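Local coordinates for protein type-2Ba cytolytic delta-endotoxin (Bacillus thuringiensis serovar israelensis, PDB 2RCI) that probably kills the larvae of dipteran insects by forming pores in the epithelial cell membranes of their midgut, at residues Asn52-Ala57 / Val189-Asp194. Sequence-based numbering, arbitrary orientation.
Sequences NGLPNA and VVQALD
Gln191 reaches from its strand into the turn at Pro55 and grips it with its amide. CG stands anti to the backbone N (chi1 -179°) and the chain runs on extended, which carries NE2 to Pro55 O at 2.9 Å. The carbonyl receives this N-H in its own plane, on a lone pair, and the oxygen lies only 10° out of the glutamine amide plane. On the way, Gln191 CG passes 3.4 Å from the same Pro55 O. The other end of the amide is held as well: OE1 accepts hydrogen bonds from Gln23 and Arg26 of helix 21-31, tying the amide to that helix as well as to the loop.

One residue on, Asn56 O takes the backbone N of Ala192 at 3.0 Å, and Asn56 CB lies 4.0 Å from Ala192 CB. Val189 turns CG2 to both Ala57 CB and Leu54 CD1; the leucine crosses the valine at about a right angle and also touches Leu27. Ala57 and Gln191 form a non-hydrogen-bonded antiparallel pair, where the loop from helix 44-53 enters strand 57-64, which runs antiparallel to the end of strand 177-192 in the mixed sheet of the alpha/beta Cyt toxin fold.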
loop_
_atom_site.group_PDB
_atom_site.type_symbol
_atom_site.label_atom_id
_atom_site.label_comp_id
_atom_site.label_asym_id
_atom_site.label_seq_id
_atom_site.Cartn_x
_atom_site.Cartn_y
_atom_site.Cartn_z
ATOM N N ASN A 52 -0.853 -4.410 17.793
ATOM C CA ASN A 52 -0.857 -4.444 19.257
ATOM C C ASN A 52 -0.429 -5.781 19.838
ATOM O O ASN A 52 0.128 -5.835 20.955
ATOM C CB ASN A 52 -2.267 -4.125 19.817
ATOM C CG ASN A 52 -2.237 -3.767 21.309
ATOM O OD1 ASN A 52 -1.433 -2.941 21.728
ATOM N ND2 ASN A 52 -3.134 -4.380 22.105
ATOM N N GLY A 53 -0.715 -6.863 19.122
ATOM C CA GLY A 53 -0.383 -8.197 19.632
ATOM C C GLY A 53 1.042 -8.629 19.353
ATOM O O GLY A 53 1.489 -9.676 19.860
ATOM N N LEU A 54 1.771 -7.856 18.551
ATOM C CA LEU A 54 3.105 -8.303 18.141
ATOM C C LEU A 54 4.142 -8.082 19.232
ATOM O O LEU A 54 4.163 -7.009 19.841
ATOM C CB LEU A 54 3.551 -7.604 16.858
ATOM C CG LEU A 54 2.834 -7.959 15.555
ATOM C CD1 LEU A 54 3.285 -6.918 14.519
ATOM C CD2 LEU A 54 3.164 -9.387 15.064
ATOM N N PRO A 55 5.017 -9.087 19.473
ATOM C CA PRO A 55 6.069 -8.897 20.474
ATOM C C PRO A 55 7.156 -7.930 20.012
ATOM O O PRO A 55 7.425 -7.828 18.797
ATOM C CB PRO A 55 6.663 -10.307 20.632
ATOM C CG PRO A 55 6.401 -10.987 19.346
ATOM C CD PRO A 55 5.076 -10.428 18.853
ATOM N N ASN A 56 7.782 -7.232 20.960
ATOM C CA ASN A 56 8.942 -6.386 20.648
ATOM C C ASN A 56 8.657 -5.413 19.489
ATOM O O ASN A 56 9.492 -5.233 18.611
ATOM C CB ASN A 56 10.139 -7.273 20.279
ATOM C CG ASN A 56 10.445 -8.322 21.347
ATOM O OD1 ASN A 56 10.337 -9.523 21.103
ATOM N ND2 ASN A 56 10.811 -7.860 22.536
ATOM N N ALA A 57 7.464 -4.830 19.481
ATOM C CA ALA A 57 7.012 -4.074 18.326
ATOM C C ALA A 57 6.401 -2.739 18.729
ATOM O O ALA A 57 5.936 -2.583 19.865
ATOM C CB ALA A 57 6.031 -4.912 17.496
ATOM N N VAL A 189 4.559 -0.632 11.389
ATOM C CA VAL A 189 4.959 -1.275 12.637
ATOM C C VAL A 189 6.424 -1.723 12.533
ATOM O O VAL A 189 6.842 -2.322 11.523
ATOM C CB VAL A 189 3.996 -2.454 13.011
ATOM C CG1 VAL A 189 4.036 -3.541 11.945
ATOM C CG2 VAL A 189 4.387 -3.069 14.394
ATOM N N VAL A 190 7.215 -1.396 13.550
ATOM C CA VAL A 190 8.581 -1.888 13.599
ATOM C C VAL A 190 8.667 -2.985 14.665
ATOM O O VAL A 190 8.046 -2.875 15.732
ATOM C CB VAL A 190 9.608 -0.762 13.850
ATOM C CG1 VAL A 190 9.554 0.265 12.712
ATOM C CG2 VAL A 190 9.369 -0.058 15.226
ATOM N N GLN A 191 9.386 -4.056 14.345
ATOM C CA GLN A 191 9.635 -5.138 15.294
ATOM C C GLN A 191 11.140 -5.383 15.349
ATOM O O GLN A 191 11.829 -5.324 14.296
ATOM C CB GLN A 191 8.915 -6.431 14.873
ATOM C CG GLN A 191 9.110 -7.635 15.840
ATOM C CD GLN A 191 8.301 -8.850 15.400
ATOM O OE1 GLN A 191 8.568 -9.440 14.351
ATOM N NE2 GLN A 191 7.311 -9.234 16.207
ATOM N N ALA A 192 11.657 -5.608 16.561
ATOM C CA ALA A 192 13.062 -6.010 16.713
ATOM C C ALA A 192 13.369 -7.178 15.767
ATOM O O ALA A 192 12.569 -8.100 15.603
ATOM C CB ALA A 192 13.399 -6.394 18.178
ATOM N N LEU A 193 14.523 -7.106 15.124
ATOM C CA LEU A 193 14.987 -8.163 14.258
ATOM C C LEU A 193 15.174 -9.442 15.063
ATOM O O LEU A 193 15.744 -9.427 16.101
ATOM C CB LEU A 193 16.268 -7.781 13.533
ATOM C CG LEU A 193 16.236 -6.744 12.435
ATOM C CD1 LEU A 193 17.608 -6.332 11.955
ATOM C CD2 LEU A 193 15.352 -7.106 11.291
ATOM N N ASP A 194 14.538 -10.489 14.612
ATOM C CA ASP A 194 15.115 -11.770 14.289
ATOM C C ASP A 194 16.520 -12.046 14.686
ATOM O O ASP A 194 17.366 -11.674 14.002
ATOM C CB ASP A 194 14.234 -12.957 14.564
ATOM C CG ASP A 194 12.902 -12.870 13.951
ATOM O OD1 ASP A 194 12.077 -12.245 14.553
ATOM O OD2 ASP A 194 12.620 -13.494 12.955
#